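Local coordinates for protein 3-hydroxyacyl-CoA dehydrogenase type-2 (PDB 3PPI) that probably catalyses the NAD-dependent oxidation of 3-hydroxyacyl-CoA to 3-oxoacyl-CoA, as a tetrameric short-chain dehydrogenase with a Rossmann-type fold, at residues K26-A31 against L259-Y264; G218-P223 against M270-A275; A45-L50 against V57-L62. One frame throughout, in Å; residues are numbered along the deposited sequence.

From the N terminus, the loop 26-31 leads into the first strand of a seven-stranded parallel sheet and makes contact 1 with the end of helix 249-261, closing a loop of 227 residues. Nested inside it is contact 3, a short closure within the first beta-alpha-beta unit, where helix 41-52 packs on strand 56-61. Contact 2 opens later, at 218-223 after strand 210-217, and ends beyond strand 269-272, so its span crosses that of contact 1 and follows contact 3 in series. Leu260 of contact 1 packs on Leu50 of contact 3, and Leu259 on Met270 of contact 2, so helix 249-261, part of contact 1, also packs against residues of the other two.

Contact 1: K26-A31 against L259-Y264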
loop_
_atom_site.group_PDB
_atom_site.type_symbol
_atom_site.label_atom_id
_atom_site.label_comp_id
_atom_site.label_asym_id
_atom_site.label_seq_id
_atom_site.Cartn_x
_atom_site.Cartn_y
_atom_site.Cartn_z
ATOM N N LYS A 26 23.844 -3.309 -24.541
ATOM C CA LYS A 26 23.310 -4.442 -25.302
ATOM C C LYS A 26 21.770 -4.419 -25.427
ATOM O O LYS A 26 21.235 -4.688 -26.504
ATOM C CB LYS A 26 23.784 -5.768 -24.687
ATOM N N GLN A 27 21.070 -4.083 -24.344
ATOM C CA GLN A 27 19.605 -3.980 -24.381
ATOM C C GLN A 27 19.134 -3.080 -25.545
ATOM O O GLN A 27 18.124 -3.363 -26.185
ATOM C CB GLN A 27 19.035 -3.432 -23.056
ATOM C CG GLN A 27 19.128 -4.353 -21.801
ATOM C CD GLN A 27 20.411 -4.140 -20.972
ATOM O OE1 GLN A 27 21.488 -3.888 -21.520
ATOM N NE2 GLN A 27 20.293 -4.250 -19.648
ATOM N N PHE A 28 19.867 -2.004 -25.822
ATOM C CA PHE A 28 19.387 -0.970 -26.740
ATOM C C PHE A 28 19.876 -1.080 -28.184
ATOM O O PHE A 28 19.417 -0.322 -29.037
ATOM C CB PHE A 28 19.737 0.414 -26.200
ATOM C CG PHE A 28 19.033 0.785 -24.903
ATOM C CD1 PHE A 28 17.958 0.053 -24.402
ATOM C CD2 PHE A 28 19.432 1.915 -24.212
ATOM C CE1 PHE A 28 17.319 0.437 -23.211
ATOM C CE2 PHE A 28 18.801 2.307 -23.034
ATOM C CZ PHE A 28 17.742 1.568 -22.536
ATOM N N GLU A 29 20.780 -2.015 -28.465
ATOM C CA GLU A 29 21.337 -2.161 -29.813
ATOM C C GLU A 29 20.220 -2.424 -30.830
ATOM O O GLU A 29 19.403 -3.325 -30.661
ATOM C CB GLU A 29 22.395 -3.276 -29.860
ATOM N N GLY A 30 20.156 -1.578 -31.845
ATOM C CA GLY A 30 19.191 -1.733 -32.935
ATOM C C GLY A 30 17.762 -1.348 -32.576
ATOM O O GLY A 30 16.865 -1.497 -33.390
ATOM N N ALA A 31 17.554 -0.821 -31.379
ATOM C CA ALA A 31 16.194 -0.587 -30.873
ATOM C C ALA A 31 15.788 0.886 -30.923
ATOM O O ALA A 31 16.633 1.785 -31.021
ATOM C CB ALA A 31 16.068 -1.116 -29.448
ATOM N N LEU A 259 14.301 1.390 -15.235
ATOM C CA LEU A 259 13.148 0.486 -15.408
ATOM C C LEU A 259 13.170 -0.228 -16.757
ATOM O O LEU A 259 12.668 -1.344 -16.898
ATOM C CB LEU A 259 11.844 1.251 -15.244
ATOM C CG LEU A 259 11.590 1.766 -13.821
ATOM C CD1 LEU A 259 10.332 2.633 -13.729
ATOM C CD2 LEU A 259 11.525 0.614 -12.848
ATOM N N LEU A 260 13.748 0.429 -17.744
ATOM C CA LEU A 260 13.904 -0.148 -19.064
ATOM C C LEU A 260 15.007 -1.190 -19.119
ATOM O O LEU A 260 14.909 -2.127 -19.910
ATOM C CB LEU A 260 14.178 0.946 -20.097
ATOM C CG LEU A 260 13.040 1.943 -20.364
ATOM C CD1 LEU A 260 13.443 2.892 -21.464
ATOM C CD2 LEU A 260 11.726 1.252 -20.717
ATOM N N THR A 261 16.055 -1.041 -18.313
ATOM C CA THR A 261 17.240 -1.896 -18.448
ATOM C C THR A 261 17.367 -3.022 -17.410
ATOM O O THR A 261 17.957 -4.058 -17.715
ATOM C CB THR A 261 18.538 -1.067 -18.401
ATOM O OG1 THR A 261 18.565 -0.296 -17.195
ATOM C CG2 THR A 261 18.625 -0.132 -19.628
ATOM N N ASN A 262 16.846 -2.847 -16.199
ATOM C CA ASN A 262 16.974 -3.901 -15.182
ATOM C C ASN A 262 16.031 -5.043 -15.547
ATOM O O ASN A 262 14.830 -4.827 -15.689
ATOM C CB ASN A 262 16.602 -3.374 -13.792
ATOM C CG ASN A 262 16.761 -4.430 -12.721
ATOM O OD1 ASN A 262 15.941 -5.335 -12.601
ATOM N ND2 ASN A 262 17.834 -4.325 -11.940
ATOM N N GLY A 263 16.560 -6.252 -15.671
ATOM C CA GLY A 263 15.778 -7.362 -16.220
ATOM C C GLY A 263 14.713 -7.983 -15.323
ATOM O O GLY A 263 13.870 -8.726 -15.820
ATOM N N TYR A 264 14.726 -7.697 -14.016
ATOM C CA TYR A 264 13.784 -8.370 -13.103
ATOM C C TYR A 264 12.677 -7.472 -12.564
ATOM O O TYR A 264 11.707 -7.977 -12.012
ATOM C CB TYR A 264 14.522 -9.054 -11.931
ATOM C CG TYR A 264 13.827 -10.313 -11.412
ATOM C CD1 TYR A 264 13.519 -11.360 -12.269
ATOM C CD2 TYR A 264 13.489 -10.457 -10.070
ATOM C CE1 TYR A 264 12.885 -12.502 -11.816
ATOM C CE2 TYR A 264 12.873 -11.617 -9.611
ATOM C CZ TYR A 264 12.573 -12.636 -10.501
ATOM O OH TYR A 264 11.956 -13.791 -10.070
#
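Gln27 and Thr261 supply the polar link. The side-chain amide of Gln27 gives a hydrogen bond from NE2 to the backbone O of Thr261 (3.0 Å), with an N-H...O angle of 148°. The acceptor lies close to the Gln27 amide plane, while the donor is tilted 26° from the carbonyl plane. A bend at chi2 (91°) turns the amide toward the helix end. Thr261 OG1 is engaged within its own helix, by the backbone O of Ala257.

The apolar part belongs to Phe28. Its ring tip CZ meets the methyl CG2 of Thr261 at 3.5 Å, approached obliquely, and the edge of the ring faces Leu260, with CZ 4.4 Å from Leu260 CB. Tyr106 of strand 103-109 packs edge-to-face with the same ring.

Asn262, the first residue past the helix, forms an Asx turn, its OD1 accepting from the backbone N of Tyr264 at 3.0 Å; its ND2 bonds to Asp254 and Glu251 of the second subunit. The Gln27 amide thus supplies a donor to a carbonyl of the helix's last residue, and Thr261 and Leu260 give the Phe28 ring an apolar seat, tying the helix end to the N-terminal loop in both ways.

Contact 2: G218-P223 against M270-A275; sequences GTMKTP and MRLDGA
This is a buried, largely backbone-made contact at the C-terminal ends of strands 210-217 and 269-272, the latter the outermost strand of the parallel sheet on that side within this chain. Gly218 N donates to Leu272 O at 2.9 Å, with an N-H...O angle of 163°; the donor stands above the carbonyl plane rather than on a lone pair. It extends the pairing of these neighbouring strands, in which Ala216 bonds to Met270 and Leu272. One residue on, the backbones are close enough for Gly218 CA to lie 3.6 Å from Asp273 CB.

A water carries the link further: it accepts from Thr219 N (3.0 Å) and donates to Asp273 O (2.8 Å), bridging the two segments one residue beyond the direct bond. Met220 adds an apolar touch. Its chain, bent at chi2 and chi3, curls back so that its CE reaches Leu272 CD2 at 4.2 Å.

In the short-chain dehydrogenase fold, the loop after the sixth strand commonly borders the cofactor and substrate cleft, and the segment 218-223 occupies that place. Across from it, Asp273 is held within its own segment. The guanidinium of Arg271 grips one oxygen side-on, NE to OD2 at 2.8 Å and NH2 to OD2 at 3.0 Å, with OD2 in the guanidinium plane; chi1 of 64° sets the carboxylate between its own backbone N and carbonyl carbon. Arg271 NH1 has a second acid, Glu179, which would probably balance its charge further. On the subunit interface, Glu268 of the second subunit accepts from Arg271 N, and Asn262 of that subunit packs on Leu272.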
loop_
_atom_site.group_PDB
_atom_site.type_symbol
_atom_site.label_atom_id
_atom_site.label_comp_id
_atom_site.label_asym_id
_atom_site.label_seq_id
_atom_site.Cartn_x
_atom_site.Cartn_y
_atom_site.Cartn_z
ATOM N N GLY A 218 7.002 12.705 -7.239
ATOM C CA GLY A 218 6.556 13.710 -6.300
ATOM C C GLY A 218 6.460 15.036 -7.048
ATOM O O GLY A 218 5.921 15.079 -8.149
ATOM N N THR A 219 6.964 16.105 -6.451
ATOM C CA THR A 219 6.943 17.440 -7.061
ATOM C C THR A 219 8.224 17.643 -7.855
ATOM O O THR A 219 9.319 17.651 -7.283
ATOM C CB THR A 219 6.784 18.542 -5.993
ATOM O OG1 THR A 219 5.733 18.160 -5.093
ATOM C CG2 THR A 219 6.439 19.902 -6.645
ATOM N N MET A 220 8.068 17.817 -9.170
ATOM C CA MET A 220 9.185 17.845 -10.107
ATOM C C MET A 220 9.329 19.215 -10.760
ATOM O O MET A 220 8.332 19.928 -10.969
ATOM C CB MET A 220 8.971 16.797 -11.201
ATOM C CG MET A 220 8.713 15.370 -10.730
ATOM S SD MET A 220 9.940 14.701 -9.572
ATOM C CE MET A 220 11.241 14.194 -10.711
ATOM N N LYS A 221 10.569 19.569 -11.082
ATOM C CA LYS A 221 10.892 20.855 -11.695
ATOM C C LYS A 221 10.645 20.812 -13.190
ATOM O O LYS A 221 11.551 20.498 -13.963
ATOM C CB LYS A 221 12.353 21.225 -11.425
ATOM C CG LYS A 221 12.792 22.611 -11.929
ATOM C CD LYS A 221 14.280 22.832 -11.569
ATOM C CE LYS A 221 14.980 23.820 -12.492
ATOM N NZ LYS A 221 14.462 25.196 -12.320
ATOM N N THR A 222 9.416 21.122 -13.586
ATOM C CA THR A 222 9.048 21.237 -14.998
ATOM C C THR A 222 8.511 22.662 -15.247
ATOM O O THR A 222 8.116 23.349 -14.299
ATOM C CB THR A 222 7.937 20.223 -15.369
ATOM O OG1 THR A 222 6.731 20.579 -14.681
ATOM C CG2 THR A 222 8.336 18.795 -14.990
ATOM N N PRO A 223 8.484 23.113 -16.516
ATOM C CA PRO A 223 7.959 24.459 -16.788
ATOM C C PRO A 223 6.559 24.693 -16.213
ATOM O O PRO A 223 6.318 25.729 -15.594
ATOM C CB PRO A 223 7.948 24.531 -18.316
ATOM C CG PRO A 223 9.046 23.625 -18.735
ATOM C CD PRO A 223 9.078 22.506 -17.722
ATOM N N MET A 270 7.377 2.794 -8.824
ATOM C CA MET A 270 8.514 3.415 -8.147
ATOM C C MET A 270 8.179 4.855 -7.772
ATOM O O MET A 270 8.015 5.712 -8.651
ATOM C CB MET A 270 9.736 3.438 -9.065
ATOM C CG MET A 270 10.936 4.123 -8.435
ATOM S SD MET A 270 12.236 4.612 -9.596
ATOM C CE MET A 270 12.802 3.048 -10.181
ATOM N N ARG A 271 8.097 5.128 -6.473
ATOM C CA ARG A 271 7.965 6.506 -5.987
ATOM C C ARG A 271 9.285 7.240 -6.153
ATOM O O ARG A 271 10.327 6.746 -5.714
ATOM C CB ARG A 271 7.549 6.545 -4.507
ATOM C CG ARG A 271 6.201 5.897 -4.175
ATOM C CD ARG A 271 5.834 6.062 -2.688
ATOM N NE ARG A 271 5.664 7.481 -2.347
ATOM C CZ ARG A 271 4.564 8.054 -1.863
ATOM N NH1 ARG A 271 3.489 7.350 -1.551
ATOM N NH2 ARG A 271 4.561 9.367 -1.634
ATOM N N LEU A 272 9.238 8.413 -6.773
ATOM C CA LEU A 272 10.444 9.230 -7.024
ATOM C C LEU A 272 10.141 10.640 -6.514
ATOM O O LEU A 272 9.606 11.470 -7.247
ATOM C CB LEU A 272 10.761 9.243 -8.516
ATOM C CG LEU A 272 12.061 9.902 -8.954
ATOM C CD1 LEU A 272 13.236 9.094 -8.426
ATOM C CD2 LEU A 272 12.119 10.061 -10.492
ATOM N N ASP A 273 10.399 10.868 -5.230
ATOM C CA ASP A 273 9.746 11.959 -4.509
ATOM C C ASP A 273 10.490 12.583 -3.309
ATOM O O ASP A 273 9.896 13.373 -2.566
ATOM C CB ASP A 273 8.356 11.481 -4.058
ATOM C CG ASP A 273 8.404 10.316 -3.053
ATOM O OD1 ASP A 273 9.475 9.988 -2.468
ATOM O OD2 ASP A 273 7.325 9.727 -2.831
ATOM N N GLY A 274 11.776 12.277 -3.126
ATOM C CA GLY A 274 12.536 12.870 -2.013
ATOM C C GLY A 274 11.973 12.527 -0.637
ATOM O O GLY A 274 12.196 13.249 0.317
ATOM N N ALA A 275 11.277 11.398 -0.556
ATOM C CA ALA A 275 10.513 10.931 0.631
ATOM C C ALA A 275 9.283 11.802 0.984
ATOM O O ALA A 275 8.733 11.683 2.082
ATOM C CB ALA A 275 11.413 10.728 1.843
HETATM O O HOH W 1 8.792 15.344 -4.176
#

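Contact 3: A45-L50 against V57-L62; sequences ATVRRL and VVIADL
Val47 projects its CG1 from the helix toward the strand with a chi1 of 171°, opposite its own backbone N, and Val57 presents its CG1 in the same sense (chi1 -175°), so that methyl meets methyl. Val47 CG1 lies 3.8 Å from Val57 CG1, and the two branched side chains cross obliquely. The same Val47 methyl also sits 3.8 Å from Ile59 CG1, here with the side chains at about a right angle; CG2 of Val47 is nearly as near to both partners. Val47 is therefore wedged between residues two apart on the strand, touching each with both of its branches.

One turn further along the helix, Leu50 leans its CB against the other branch of Val57, with CB 4.1 Å from Val57 CG2. Val57 is thus shared between two helix residues, CG1 against Val47 and CG2 against Leu50. No hydrogen bond crosses the contact, and all four touching residues are buried, so the association is purely hydrophobic.

The helix and strand segments run antiparallel, their axes 9.1 Å apart at an angle of 171°, as expected when a helix returns the chain to the start of the next parallel strand. This is the second half of the first beta-alpha-beta unit; the glycine-rich turn before helix 41-52 probably receives the dinucleotide, as in other Rossmann folds. Val35 of strand 31-36 packs on Val47, Leu74 of helix 64-74 covers that same valine, Leu70 and Ala71 of that helix lie against Ile59, and Leu260 of helix 249-261 packs on Leu50.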
loop_
_atom_site.group_PDB
_atom_site.type_symbol
_atom_site.label_atom_id
_atom_site.label_comp_id
_atom_site.label_asym_id
_atom_site.label_seq_id
_atom_site.Cartn_x
_atom_site.Cartn_y
_atom_site.Cartn_z
ATOM N N ALA A 45 13.772 15.169 -20.896
ATOM C CA ALA A 45 14.958 14.621 -20.235
ATOM C C ALA A 45 15.096 13.117 -20.544
ATOM O O ALA A 45 16.208 12.592 -20.723
ATOM C CB ALA A 45 14.896 14.872 -18.727
ATOM N N THR A 46 13.958 12.441 -20.637
ATOM C CA THR A 46 13.930 11.023 -20.973
ATOM C C THR A 46 14.419 10.830 -22.403
ATOM O O THR A 46 15.279 9.999 -22.647
ATOM C CB THR A 46 12.519 10.439 -20.794
ATOM O OG1 THR A 46 12.093 10.691 -19.453
ATOM C CG2 THR A 46 12.482 8.922 -21.075
ATOM N N VAL A 47 13.898 11.627 -23.334
ATOM C CA VAL A 47 14.369 11.571 -24.717
ATOM C C VAL A 47 15.896 11.742 -24.797
ATOM O O VAL A 47 16.589 10.923 -25.420
ATOM C CB VAL A 47 13.673 12.613 -25.602
ATOM C CG1 VAL A 47 14.351 12.690 -26.985
ATOM C CG2 VAL A 47 12.172 12.279 -25.739
ATOM N N ARG A 48 16.407 12.795 -24.165
ATOM C CA ARG A 48 17.839 13.086 -24.194
ATOM C C ARG A 48 18.645 11.897 -23.651
ATOM O O ARG A 48 19.658 11.515 -24.231
ATOM C CB ARG A 48 18.148 14.354 -23.388
ATOM C CG ARG A 48 17.649 15.634 -24.046
ATOM C CD ARG A 48 18.062 16.853 -23.257
ATOM N NE ARG A 48 17.541 18.099 -23.833
ATOM C CZ ARG A 48 18.108 18.764 -24.839
ATOM N NH1 ARG A 48 19.214 18.307 -25.418
ATOM N NH2 ARG A 48 17.554 19.887 -25.279
ATOM N N ARG A 49 18.189 11.329 -22.542
ATOM C CA ARG A 49 18.858 10.190 -21.905
ATOM C C ARG A 49 18.831 8.950 -22.791
ATOM O O ARG A 49 19.856 8.309 -22.998
ATOM C CB ARG A 49 18.187 9.855 -20.567
ATOM C CG ARG A 49 18.709 8.603 -19.858
ATOM C CD ARG A 49 20.208 8.655 -19.578
ATOM N NE ARG A 49 20.649 7.426 -18.916
ATOM C CZ ARG A 49 20.716 7.228 -17.602
ATOM N NH1 ARG A 49 20.383 8.170 -16.733
ATOM N NH2 ARG A 49 21.118 6.053 -17.151
ATOM N N LEU A 50 17.652 8.587 -23.284
ATOM C CA LEU A 50 17.546 7.374 -24.095
ATOM C C LEU A 50 18.330 7.516 -25.410
ATOM O O LEU A 50 18.966 6.569 -25.855
ATOM C CB LEU A 50 16.091 7.020 -24.357
ATOM C CG LEU A 50 15.233 6.635 -23.149
ATOM C CD1 LEU A 50 13.820 6.201 -23.643
ATOM C CD2 LEU A 50 15.893 5.546 -22.310
ATOM N N VAL A 57 14.841 7.510 -31.001
ATOM C CA VAL A 57 13.738 8.006 -30.181
ATOM C C VAL A 57 12.733 8.841 -30.965
ATOM O O VAL A 57 13.107 9.719 -31.755
ATOM C CB VAL A 57 14.252 8.842 -29.004
ATOM C CG1 VAL A 57 13.094 9.249 -28.101
ATOM C CG2 VAL A 57 15.271 8.056 -28.194
ATOM N N VAL A 58 11.450 8.555 -30.752
ATOM C CA VAL A 58 10.383 9.371 -31.291
ATOM C C VAL A 58 9.869 10.276 -30.187
ATOM O O VAL A 58 9.498 9.810 -29.108
ATOM C CB VAL A 58 9.257 8.522 -31.847
ATOM C CG1 VAL A 58 8.022 9.389 -32.155
ATOM C CG2 VAL A 58 9.743 7.792 -33.086
ATOM N N ILE A 59 9.921 11.579 -30.449
ATOM C CA ILE A 59 9.380 12.589 -29.569
ATOM C C ILE A 59 7.905 12.725 -29.948
ATOM O O ILE A 59 7.589 13.292 -30.986
ATOM C CB ILE A 59 10.109 13.945 -29.758
ATOM C CG1 ILE A 59 11.569 13.834 -29.331
ATOM C CG2 ILE A 59 9.411 15.054 -28.984
ATOM C CD1 ILE A 59 12.547 14.662 -30.225
ATOM N N ALA A 60 7.028 12.150 -29.135
ATOM C CA ALA A 60 5.591 12.133 -29.379
ATOM C C ALA A 60 4.943 13.201 -28.525
ATOM O O ALA A 60 4.808 13.040 -27.308
ATOM C CB ALA A 60 5.001 10.763 -29.044
ATOM N N ASP A 61 4.541 14.295 -29.155
ATOM C CA ASP A 61 4.025 15.440 -28.426
ATOM C C ASP A 61 3.164 16.303 -29.358
ATOM O O ASP A 61 3.250 16.169 -30.576
ATOM C CB ASP A 61 5.202 16.255 -27.881
ATOM C CG ASP A 61 4.864 16.996 -26.623
ATOM O OD1 ASP A 61 3.833 17.708 -26.637
ATOM O OD2 ASP A 61 5.618 16.865 -25.618
ATOM N N LEU A 62 2.324 17.163 -28.782
ATOM C CA LEU A 62 1.559 18.140 -29.556
ATOM C C LEU A 62 2.302 19.477 -29.676
ATOM O O LEU A 62 1.969 20.287 -30.533
ATOM C CB LEU A 62 0.167 18.353 -28.955
ATOM C CG LEU A 62 -0.863 17.235 -29.171
ATOM C CD1 LEU A 62 -2.148 17.570 -28.419
ATOM C CD2 LEU A 62 -1.130 17.023 -30.673
#